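Side-chain contacts in succinate-semialdehyde dehydrogenase (Streptococcus pyogenes MGAS1882, PDB 4OGD), which probably oxidises succinic semialdehyde to succinate, using NADP+ as the cofactor: residues D234-L239 / D245-V250; A402-I407 / S412-G417; E281-V286 / G366-V371; F253-N258 / K285-A290. One frame throughout, in Å; residues are numbered along the deposited sequence.

Contact 1: D234-L239 / D245-V250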
# COMPACT_ATOMS: atom_id res chain seq x y z
N ASP A 234 -18.37 -0.13 -13.88
CA ASP A 234 -18.94 1.05 -13.23
C ASP A 234 -20.44 1.17 -13.45
O ASP A 234 -20.94 1.00 -14.56
CB ASP A 234 -18.27 2.32 -13.74
CG ASP A 234 -16.81 2.43 -13.32
OD1 ASP A 234 -16.31 1.60 -12.53
OD2 ASP A 234 -16.16 3.40 -13.77
N ALA A 235 -21.15 1.48 -12.37
CA ALA A 235 -22.59 1.73 -12.46
C ALA A 235 -22.86 3.21 -12.77
O ALA A 235 -22.38 4.10 -12.05
CB ALA A 235 -23.27 1.32 -11.18
N PHE A 236 -23.63 3.44 -13.83
CA PHE A 236 -24.08 4.77 -14.24
C PHE A 236 -25.55 4.77 -13.84
O PHE A 236 -26.38 4.13 -14.50
CB PHE A 236 -23.87 4.87 -15.76
CG PHE A 236 -24.21 6.23 -16.38
CD1 PHE A 236 -25.51 6.70 -16.41
CD2 PHE A 236 -23.22 6.97 -17.02
CE1 PHE A 236 -25.82 7.92 -17.02
CE2 PHE A 236 -23.50 8.19 -17.63
CZ PHE A 236 -24.80 8.67 -17.64
N ILE A 237 -25.87 5.46 -12.74
CA ILE A 237 -27.18 5.36 -12.10
C ILE A 237 -28.05 6.57 -12.43
O ILE A 237 -27.69 7.71 -12.11
CB ILE A 237 -27.05 5.25 -10.58
CG1 ILE A 237 -26.04 4.16 -10.19
CG2 ILE A 237 -28.41 4.98 -9.94
CD1 ILE A 237 -25.77 4.08 -8.69
N ILE A 238 -29.17 6.32 -13.09
CA ILE A 238 -30.08 7.38 -13.50
C ILE A 238 -31.19 7.54 -12.47
O ILE A 238 -32.10 6.71 -12.39
CB ILE A 238 -30.67 7.07 -14.89
CG1 ILE A 238 -29.54 6.85 -15.90
CG2 ILE A 238 -31.59 8.19 -15.36
CD1 ILE A 238 -30.02 6.42 -17.25
N LEU A 239 -31.11 8.60 -11.66
CA LEU A 239 -32.08 8.81 -10.59
C LEU A 239 -33.40 9.36 -11.12
O LEU A 239 -33.52 9.74 -12.29
CB LEU A 239 -31.52 9.74 -9.51
CG LEU A 239 -30.23 9.26 -8.85
CD1 LEU A 239 -29.88 10.11 -7.64
CD2 LEU A 239 -30.36 7.81 -8.44
N ASP A 245 -32.12 15.57 -21.07
CA ASP A 245 -31.46 16.28 -22.16
C ASP A 245 -29.95 16.20 -21.97
O ASP A 245 -29.20 15.90 -22.90
CB ASP A 245 -31.89 17.75 -22.18
CG ASP A 245 -33.29 17.94 -22.74
OD1 ASP A 245 -33.59 17.37 -23.81
OD2 ASP A 245 -34.10 18.65 -22.10
N GLN A 246 -29.52 16.49 -20.75
CA GLN A 246 -28.11 16.41 -20.40
C GLN A 246 -27.62 14.98 -20.45
O GLN A 246 -26.48 14.71 -20.82
CB GLN A 246 -27.87 17.04 -19.03
CG GLN A 246 -28.06 18.55 -19.06
CD GLN A 246 -27.27 19.20 -20.19
OE1 GLN A 246 -27.83 19.81 -21.09
NE2 GLN A 246 -25.95 19.06 -20.14
N LEU A 247 -28.50 14.04 -20.08
CA LEU A 247 -28.18 12.62 -20.16
C LEU A 247 -27.78 12.21 -21.57
O LEU A 247 -26.73 11.60 -21.79
CB LEU A 247 -29.38 11.80 -19.70
CG LEU A 247 -29.23 10.29 -19.77
CD1 LEU A 247 -28.07 9.83 -18.91
CD2 LEU A 247 -30.52 9.62 -19.33
N GLU A 248 -28.61 12.56 -22.55
CA GLU A 248 -28.36 12.16 -23.93
C GLU A 248 -26.98 12.63 -24.41
O GLU A 248 -26.29 11.92 -25.14
CB GLU A 248 -29.45 12.69 -24.85
CG GLU A 248 -29.22 12.36 -26.33
CD GLU A 248 -30.44 12.63 -27.19
OE1 GLU A 248 -31.48 13.05 -26.64
OE2 GLU A 248 -30.36 12.40 -28.41
N LYS A 249 -26.59 13.82 -23.98
CA LYS A 249 -25.36 14.43 -24.47
C LYS A 249 -24.09 13.73 -24.00
O LYS A 249 -23.03 13.90 -24.62
CB LYS A 249 -25.34 15.91 -24.10
CG LYS A 249 -26.47 16.67 -24.80
CD LYS A 249 -26.53 18.13 -24.43
CE LYS A 249 -27.51 18.85 -25.36
NZ LYS A 249 -27.61 20.31 -25.07
N VAL A 250 -24.17 12.94 -22.93
CA VAL A 250 -22.97 12.28 -22.42
C VAL A 250 -22.90 10.79 -22.73
O VAL A 250 -21.86 10.16 -22.51
CB VAL A 250 -22.79 12.49 -20.89
CG1 VAL A 250 -22.98 13.95 -20.52
CG2 VAL A 250 -23.73 11.59 -20.10

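Contact 2: A402-I407 / S412-G417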
# COMPACT_ATOMS: atom_id res chain seq x y z
N ALA A 402 -25.48 12.61 -2.15
CA ALA A 402 -25.89 11.68 -1.10
C ALA A 402 -25.88 10.24 -1.61
O ALA A 402 -25.42 9.33 -0.93
CB ALA A 402 -27.26 12.06 -0.57
N VAL A 403 -26.40 10.04 -2.82
CA VAL A 403 -26.35 8.72 -3.44
C VAL A 403 -24.91 8.30 -3.75
O VAL A 403 -24.54 7.15 -3.51
CB VAL A 403 -27.21 8.66 -4.72
CG1 VAL A 403 -27.06 7.30 -5.38
CG2 VAL A 403 -28.67 8.91 -4.36
N ALA A 404 -24.10 9.22 -4.25
CA ALA A 404 -22.70 8.92 -4.56
C ALA A 404 -21.96 8.34 -3.35
O ALA A 404 -21.22 7.36 -3.48
CB ALA A 404 -21.98 10.17 -5.07
N ALA A 405 -22.18 8.93 -2.18
CA ALA A 405 -21.50 8.49 -0.97
C ALA A 405 -21.88 7.07 -0.60
O ALA A 405 -21.10 6.34 0.03
CB ALA A 405 -21.81 9.43 0.19
N LYS A 406 -23.08 6.65 -1.00
CA LYS A 406 -23.55 5.31 -0.69
C LYS A 406 -22.99 4.22 -1.61
O LYS A 406 -23.15 3.03 -1.34
CB LYS A 406 -25.08 5.25 -0.68
CG LYS A 406 -25.68 6.09 0.43
CD LYS A 406 -27.20 6.08 0.37
CE LYS A 406 -27.80 6.86 1.53
NZ LYS A 406 -29.27 6.96 1.39
N ILE A 407 -22.33 4.63 -2.69
CA ILE A 407 -21.76 3.66 -3.63
C ILE A 407 -20.38 3.21 -3.16
O ILE A 407 -19.53 4.04 -2.81
CB ILE A 407 -21.65 4.21 -5.07
CG1 ILE A 407 -22.98 4.83 -5.51
CG2 ILE A 407 -21.26 3.10 -6.03
CD1 ILE A 407 -24.18 3.88 -5.38
N SER A 412 -16.89 8.88 -8.08
CA SER A 412 -18.26 9.11 -8.53
C SER A 412 -18.32 10.37 -9.36
O SER A 412 -17.91 11.43 -8.89
CB SER A 412 -19.21 9.22 -7.33
OG SER A 412 -19.28 8.00 -6.61
N PHE A 413 -18.81 10.24 -10.59
CA PHE A 413 -18.89 11.37 -11.50
C PHE A 413 -20.33 11.82 -11.60
O PHE A 413 -21.22 11.03 -11.94
CB PHE A 413 -18.32 10.97 -12.87
CG PHE A 413 -16.90 10.50 -12.81
CD1 PHE A 413 -15.87 11.41 -12.60
CD2 PHE A 413 -16.60 9.16 -12.94
CE1 PHE A 413 -14.55 10.98 -12.52
CE2 PHE A 413 -15.27 8.72 -12.86
CZ PHE A 413 -14.26 9.63 -12.66
N ILE A 414 -20.57 13.08 -11.29
CA ILE A 414 -21.95 13.58 -11.22
C ILE A 414 -22.38 14.17 -12.57
O ILE A 414 -21.70 15.03 -13.12
CB ILE A 414 -22.10 14.65 -10.11
CG1 ILE A 414 -21.65 14.10 -8.74
CG2 ILE A 414 -23.54 15.20 -10.07
CD1 ILE A 414 -22.25 12.77 -8.36
N ASN A 415 -23.51 13.68 -13.09
CA ASN A 415 -24.07 14.16 -14.36
C ASN A 415 -23.09 14.14 -15.53
O ASN A 415 -23.13 15.00 -16.41
CB ASN A 415 -24.68 15.55 -14.18
CG ASN A 415 -25.89 15.53 -13.28
OD1 ASN A 415 -26.66 14.58 -13.30
ND2 ASN A 415 -26.06 16.57 -12.48
N SER A 416 -22.24 13.12 -15.55
CA SER A 416 -21.15 13.03 -16.50
C SER A 416 -20.53 11.65 -16.46
O SER A 416 -20.65 10.95 -15.46
CB SER A 416 -20.07 14.07 -16.17
OG SER A 416 -19.64 13.93 -14.82
N GLY A 417 -19.89 11.26 -17.56
CA GLY A 417 -19.07 10.07 -17.57
C GLY A 417 -17.74 10.36 -16.90
O GLY A 417 -17.55 11.43 -16.33

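Contact 3: E281-V286 / G366-V371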
# COMPACT_ATOMS: atom_id res chain seq x y z
N GLU A 281 -34.60 2.99 -25.66
CA GLU A 281 -34.71 3.73 -26.92
C GLU A 281 -33.64 4.81 -27.08
O GLU A 281 -33.09 5.00 -28.17
CB GLU A 281 -36.10 4.34 -27.05
CG GLU A 281 -37.10 3.33 -27.56
CD GLU A 281 -36.56 2.57 -28.76
OE1 GLU A 281 -36.50 1.32 -28.69
OE2 GLU A 281 -36.18 3.22 -29.76
N LEU A 282 -33.33 5.51 -25.99
CA LEU A 282 -32.33 6.56 -26.03
C LEU A 282 -30.94 5.99 -26.30
O LEU A 282 -30.21 6.51 -27.15
CB LEU A 282 -32.33 7.37 -24.73
CG LEU A 282 -31.32 8.51 -24.68
CD1 LEU A 282 -31.60 9.50 -25.78
CD2 LEU A 282 -31.36 9.19 -23.33
N LEU A 283 -30.56 4.94 -25.57
CA LEU A 283 -29.23 4.35 -25.75
C LEU A 283 -29.09 3.75 -27.16
O LEU A 283 -28.03 3.83 -27.78
CB LEU A 283 -28.94 3.31 -24.67
CG LEU A 283 -27.48 2.84 -24.59
CD1 LEU A 283 -26.58 3.98 -24.12
CD2 LEU A 283 -27.32 1.63 -23.68
N THR A 284 -30.18 3.16 -27.65
CA THR A 284 -30.21 2.65 -29.02
C THR A 284 -29.98 3.77 -30.04
O THR A 284 -29.19 3.62 -30.98
CB THR A 284 -31.55 1.94 -29.31
OG1 THR A 284 -31.66 0.79 -28.45
CG2 THR A 284 -31.61 1.49 -30.77
N LYS A 285 -30.67 4.89 -29.84
CA LYS A 285 -30.52 6.05 -30.72
C LYS A 285 -29.07 6.52 -30.76
O LYS A 285 -28.50 6.75 -31.82
CB LYS A 285 -31.41 7.19 -30.22
CG LYS A 285 -31.25 8.50 -30.99
CD LYS A 285 -31.97 9.63 -30.29
CE LYS A 285 -31.86 10.94 -31.04
NZ LYS A 285 -32.36 12.06 -30.20
N VAL A 286 -28.46 6.62 -29.58
CA VAL A 286 -27.08 7.09 -29.46
C VAL A 286 -26.09 6.13 -30.12
O VAL A 286 -25.19 6.54 -30.85
CB VAL A 286 -26.72 7.31 -27.97
CG1 VAL A 286 -25.21 7.45 -27.79
CG2 VAL A 286 -27.44 8.54 -27.42
N GLY A 366 -23.20 -1.87 -24.40
CA GLY A 366 -24.05 -1.25 -23.41
C GLY A 366 -24.83 -2.32 -22.66
O GLY A 366 -25.19 -3.35 -23.24
N GLU A 367 -25.03 -2.12 -21.36
CA GLU A 367 -25.80 -3.06 -20.55
C GLU A 367 -26.82 -2.29 -19.74
O GLU A 367 -26.48 -1.34 -19.04
CB GLU A 367 -24.87 -3.82 -19.60
CG GLU A 367 -23.73 -4.54 -20.30
CD GLU A 367 -22.59 -4.86 -19.35
OE1 GLU A 367 -22.88 -5.15 -18.17
OE2 GLU A 367 -21.42 -4.77 -19.78
N ILE A 368 -28.09 -2.68 -19.84
CA ILE A 368 -29.13 -1.99 -19.10
C ILE A 368 -29.67 -2.87 -17.98
O ILE A 368 -30.20 -3.95 -18.23
CB ILE A 368 -30.27 -1.52 -20.02
CG1 ILE A 368 -29.70 -0.67 -21.16
CG2 ILE A 368 -31.26 -0.69 -19.24
CD1 ILE A 368 -30.73 -0.37 -22.27
N TYR A 369 -29.51 -2.39 -16.74
CA TYR A 369 -30.01 -3.08 -15.56
C TYR A 369 -31.25 -2.35 -15.06
O TYR A 369 -31.16 -1.20 -14.63
CB TYR A 369 -28.96 -3.06 -14.44
CG TYR A 369 -27.76 -3.95 -14.65
CD1 TYR A 369 -27.47 -4.99 -13.77
CD2 TYR A 369 -26.89 -3.75 -15.72
CE1 TYR A 369 -26.37 -5.80 -13.95
CE2 TYR A 369 -25.78 -4.56 -15.92
CZ TYR A 369 -25.53 -5.59 -15.02
OH TYR A 369 -24.42 -6.40 -15.19
N LYS A 370 -32.41 -3.01 -15.09
CA LYS A 370 -33.63 -2.38 -14.60
C LYS A 370 -33.81 -2.61 -13.10
O LYS A 370 -33.64 -3.72 -12.62
CB LYS A 370 -34.86 -2.90 -15.35
CG LYS A 370 -36.15 -2.15 -15.00
CD LYS A 370 -37.35 -2.71 -15.76
CE LYS A 370 -37.78 -4.06 -15.20
NZ LYS A 370 -38.61 -3.92 -13.96
N VAL A 371 -34.12 -1.55 -12.36
CA VAL A 371 -34.40 -1.68 -10.93
C VAL A 371 -35.72 -1.02 -10.54
O VAL A 371 -36.28 -0.23 -11.32
CB VAL A 371 -33.24 -1.14 -10.05
CG1 VAL A 371 -31.97 -1.90 -10.36
CG2 VAL A 371 -33.03 0.36 -10.27

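Contact 4: F253-N258 / K285-A290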
# COMPACT_ATOMS: atom_id res chain seq x y z
N PHE A 253 -19.99 9.21 -25.30
CA PHE A 253 -18.71 9.22 -24.62
C PHE A 253 -18.67 8.18 -23.50
O PHE A 253 -17.70 7.43 -23.37
CB PHE A 253 -18.41 10.59 -24.02
CG PHE A 253 -17.30 10.57 -23.00
CD1 PHE A 253 -15.97 10.58 -23.41
CD2 PHE A 253 -17.58 10.52 -21.65
CE1 PHE A 253 -14.95 10.54 -22.47
CE2 PHE A 253 -16.56 10.47 -20.71
CZ PHE A 253 -15.25 10.49 -21.12
N SER A 254 -19.74 8.12 -22.71
CA SER A 254 -19.70 7.31 -21.49
C SER A 254 -19.45 5.84 -21.72
O SER A 254 -18.81 5.20 -20.88
CB SER A 254 -20.97 7.52 -20.66
OG SER A 254 -21.00 8.84 -20.17
N ARG A 255 -19.93 5.29 -22.83
CA ARG A 255 -19.72 3.87 -23.10
C ARG A 255 -18.84 3.57 -24.32
O ARG A 255 -18.21 2.51 -24.38
CB ARG A 255 -21.05 3.11 -23.21
CG ARG A 255 -20.90 1.58 -23.23
CD ARG A 255 -20.03 1.09 -22.07
NE ARG A 255 -19.98 -0.37 -22.00
CZ ARG A 255 -18.87 -1.09 -21.92
NH1 ARG A 255 -17.68 -0.49 -21.89
NH2 ARG A 255 -18.93 -2.42 -21.86
N LEU A 256 -18.79 4.49 -25.28
CA LEU A 256 -18.12 4.22 -26.55
C LEU A 256 -16.77 4.91 -26.76
O LEU A 256 -16.07 4.61 -27.73
CB LEU A 256 -19.06 4.51 -27.72
CG LEU A 256 -20.36 3.69 -27.72
CD1 LEU A 256 -21.19 4.05 -28.92
CD2 LEU A 256 -20.05 2.21 -27.74
N TYR A 257 -16.39 5.81 -25.87
CA TYR A 257 -15.05 6.39 -25.91
C TYR A 257 -14.03 5.26 -25.80
O TYR A 257 -14.20 4.34 -24.98
CB TYR A 257 -14.89 7.39 -24.77
CG TYR A 257 -13.50 7.93 -24.60
CD1 TYR A 257 -12.59 7.31 -23.75
CD2 TYR A 257 -13.09 9.08 -25.26
CE1 TYR A 257 -11.33 7.79 -23.57
CE2 TYR A 257 -11.81 9.59 -25.08
CZ TYR A 257 -10.94 8.93 -24.24
OH TYR A 257 -9.66 9.38 -24.04
N ASN A 258 -13.00 5.32 -26.63
CA ASN A 258 -11.97 4.27 -26.71
C ASN A 258 -12.57 2.90 -26.98
O ASN A 258 -12.07 1.88 -26.50
CB ASN A 258 -11.09 4.27 -25.44
CG ASN A 258 -9.68 3.72 -25.69
OD1 ASN A 258 -9.18 3.71 -26.82
ND2 ASN A 258 -9.02 3.28 -24.62
N LYS A 285 -30.67 4.89 -29.84
CA LYS A 285 -30.52 6.05 -30.72
C LYS A 285 -29.07 6.52 -30.76
O LYS A 285 -28.50 6.75 -31.82
CB LYS A 285 -31.41 7.19 -30.22
CG LYS A 285 -31.25 8.50 -30.99
CD LYS A 285 -31.97 9.63 -30.29
CE LYS A 285 -31.86 10.94 -31.04
NZ LYS A 285 -32.36 12.06 -30.20
N VAL A 286 -28.46 6.62 -29.58
CA VAL A 286 -27.08 7.09 -29.46
C VAL A 286 -26.09 6.13 -30.12
O VAL A 286 -25.19 6.54 -30.85
CB VAL A 286 -26.72 7.31 -27.97
CG1 VAL A 286 -25.21 7.45 -27.79
CG2 VAL A 286 -27.44 8.54 -27.42
N PHE A 287 -26.27 4.84 -29.85
CA PHE A 287 -25.40 3.80 -30.39
C PHE A 287 -25.49 3.73 -31.92
O PHE A 287 -24.51 3.39 -32.58
CB PHE A 287 -25.72 2.45 -29.73
CG PHE A 287 -24.95 2.20 -28.45
CD1 PHE A 287 -24.74 3.22 -27.54
CD2 PHE A 287 -24.44 0.94 -28.18
CE1 PHE A 287 -24.02 2.98 -26.36
CE2 PHE A 287 -23.72 0.69 -27.01
CZ PHE A 287 -23.52 1.71 -26.10
N LYS A 288 -26.66 4.07 -32.46
CA LYS A 288 -26.85 4.06 -33.92
C LYS A 288 -26.03 5.11 -34.64
O LYS A 288 -25.76 4.98 -35.84
CB LYS A 288 -28.33 4.25 -34.26
CG LYS A 288 -29.13 2.96 -34.23
CD LYS A 288 -30.62 3.25 -34.36
CE LYS A 288 -31.42 1.97 -34.48
NZ LYS A 288 -32.88 2.26 -34.60
N THR A 289 -25.61 6.14 -33.91
CA THR A 289 -24.85 7.23 -34.52
C THR A 289 -23.39 6.88 -34.75
O THR A 289 -22.68 7.63 -35.43
CB THR A 289 -24.93 8.52 -33.68
OG1 THR A 289 -24.21 8.36 -32.45
CG2 THR A 289 -26.37 8.88 -33.38
N ALA A 290 -22.94 5.76 -34.20
CA ALA A 290 -21.55 5.35 -34.34
C ALA A 290 -21.11 5.15 -35.78
O ALA A 290 -21.82 4.54 -36.59
CB ALA A 290 -21.28 4.08 -33.55

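Contact 1: D234-L239 / D245-V250
The ring of Phe-236 meets helix 245-250 with its edge rather than a face: Leu-247 CD1 lies 3.5 Å from Phe-236 CE1, close to the ring plane, and Val-250 CG2 sits in that plane, 4.0 Å from Phe-236 CZ. A second aromatic partner, Phe-269 on the adjoining strand, packs edge-to-face with the same ring. Because CG of Phe-236 stands opposite the backbone N (chi1 -176°), the ring is carried from the strand toward the helix, and its far rim slots between two residues one helical turn apart. Leu-247 divides its two methyls between the strand residues. One branch serves the phenylalanine, while CD2 turns to Ile-238, whose CD1 it reaches at 3.8 Å with the two side chains roughly perpendicular. Thus two alternate strand residues share a single leucine, and all the contacts are apolar. Behind them the helix runs nearly antiparallel to the strand, at 158°, with the local axes 11.8 Å apart. Phe-279 and Leu-282 of helix 276-288 extend this apolar layer. Strand 235-238, helix 244-256 and strand 268-272 form a beta-alpha-beta crossover of the aldehyde dehydrogenase catalytic domain, and the contact joins its first strand to its helix.

Contact 2: A402-I407 / S412-G417
Ser-412 lies under the last turns of the helix at Ala-404, with the two CA atoms 6.0 Å apart. Its CB touches first, 3.7 Å from Ala-404 CB. One bond further out, OG stands 3.8 Å from that same methyl and also passes near Ala-404 O, too far away to bond to it. The torsion that sets OG beside its own backbone N (chi1 -64°) brings it to its real polar partner, His-450 NE2 of the second subunit, so a buried hydroxyl is satisfied across the interface while its carbon side packs against the helix. Helix 397-406 is the connection in the beta-alpha-beta unit between parallel strands 391-393 and 411-414. The latter is the outermost strand of its sheet within the chain, yet Ser-412 and Phe-413 pair in parallel with a strand of the second subunit, and the sheet continues through the dimer, as in other aldehyde dehydrogenases. Two residues along, Ile-414 adds its CD1 to the same methyl, 4.2 Å from Ala-404 CB. Ile-452 and Ile-454 of the second subunit pack on Ala-404 and Ile-414 respectively. Where the strand gives out, Asn-415 takes a left-handed helical conformation and the chain doubles back, letting Ser-416 OG donate to Ile-414 O at 2.9 Å from well above the carbonyl plane, 67° out of it.

Contact 3: E281-V286 / G366-V371
Lys-285 NZ reaches Glu-248 OE2 in a salt bridge that ties the outer side of helix 281-286 to helix 244-256. The inner side of the same helix lies on the central, largely parallel sheet of the aldehyde dehydrogenase catalytic domain, where Leu-283 faces strand 366-371. Within that strand, Ile-368 points to the helix, and Gly-366 offers its backbone to it. Leu-283 CG is placed opposite its backbone N (chi1 -168°), which pushes the isobutyl group down toward the strand and leaves CD2 as the touching branch. CD2 lies against the CG1-CD1 arm of the isoleucine, 4.2 Å from both Ile-368 CG1 and Ile-368 CD1, and the two side chains slide past each other in opposite directions. The spacing is that of relaxed van der Waals packing. Ile-368 has further neighbours on the same helix, Tyr-276, Phe-279 and Lys-280, so it is covered by about two turns of that helix. Its strand is held in the sheet by backbone bonds to Phe-269 on one flank and to Thr-345 and Ile-347 on the other. Gly-366, with no side chain of its own, lets the leucine come down on the bare backbone: Leu-283 CD2 lies 4.4 Å from Gly-366 CA.

Contact 4: F253-N258 / K285-A290
The C-terminal ends of two neighbouring helices, 244-256 and 276-288, meet where Leu-256 packs on the ring of Phe-287. Leu-256 lays both methyls over one face: CD1 stands 4.0 Å from the Phe-287 ring centroid and only 17° off the ring normal, a CH-pi contact, while CD2 lies over the same face, displaced toward the CZ side, 3.9 Å from Phe-287 CZ. Arg-255 approaches the same CZ differently, with CG lying at the ring edge, 3.9 Å from Phe-287 CZ. Both helices lie side by side on one face of the catalytic-domain sheet of the aldehyde dehydrogenase fold, each following its own parallel strand. Beyond CG the arginine chain bends (chi2 51°) and leaves the phenylalanine, its guanidinium plane tilted 60° from the ring. There NH1 bonds to Ser-265 OG, NE to Val-365 O and NH2 to Ile-361 O, so a buried charged group is held by three loop and strand partners while its methylenes serve the apolar contact. One residue before the phenylalanine, Val-286 O takes two donors from Thr-289. Thr-289 OG1 comes in the carbonyl plane, 2.6 Å from Val-286 O, and Thr-289 N is 3.1 Å from that same oxygen.

How the contacts relate
From the N terminus, contact 1 closes first, a short loop between a strand and the helix that follows it. Further along that helix, contact 4 opens at 253-258 and closes on helix 276-288 after the chain has passed through strand 268-272. Contact 3 starts on this second helix, sharing Lys-285 and Val-286 with contact 4, and spans about 80 residues to strand 365-371, so the two overlap instead of nesting. Contact 2 comes last, a short helix-to-strand loop at the subunit interface. Contacts 1, 2 and 3 reach one sheet; Ile-237 CD1 meets Ile-407 CD1 at 3.7 Å between contacts 1 and 2, whereas contacts 2 and 3 do not touch.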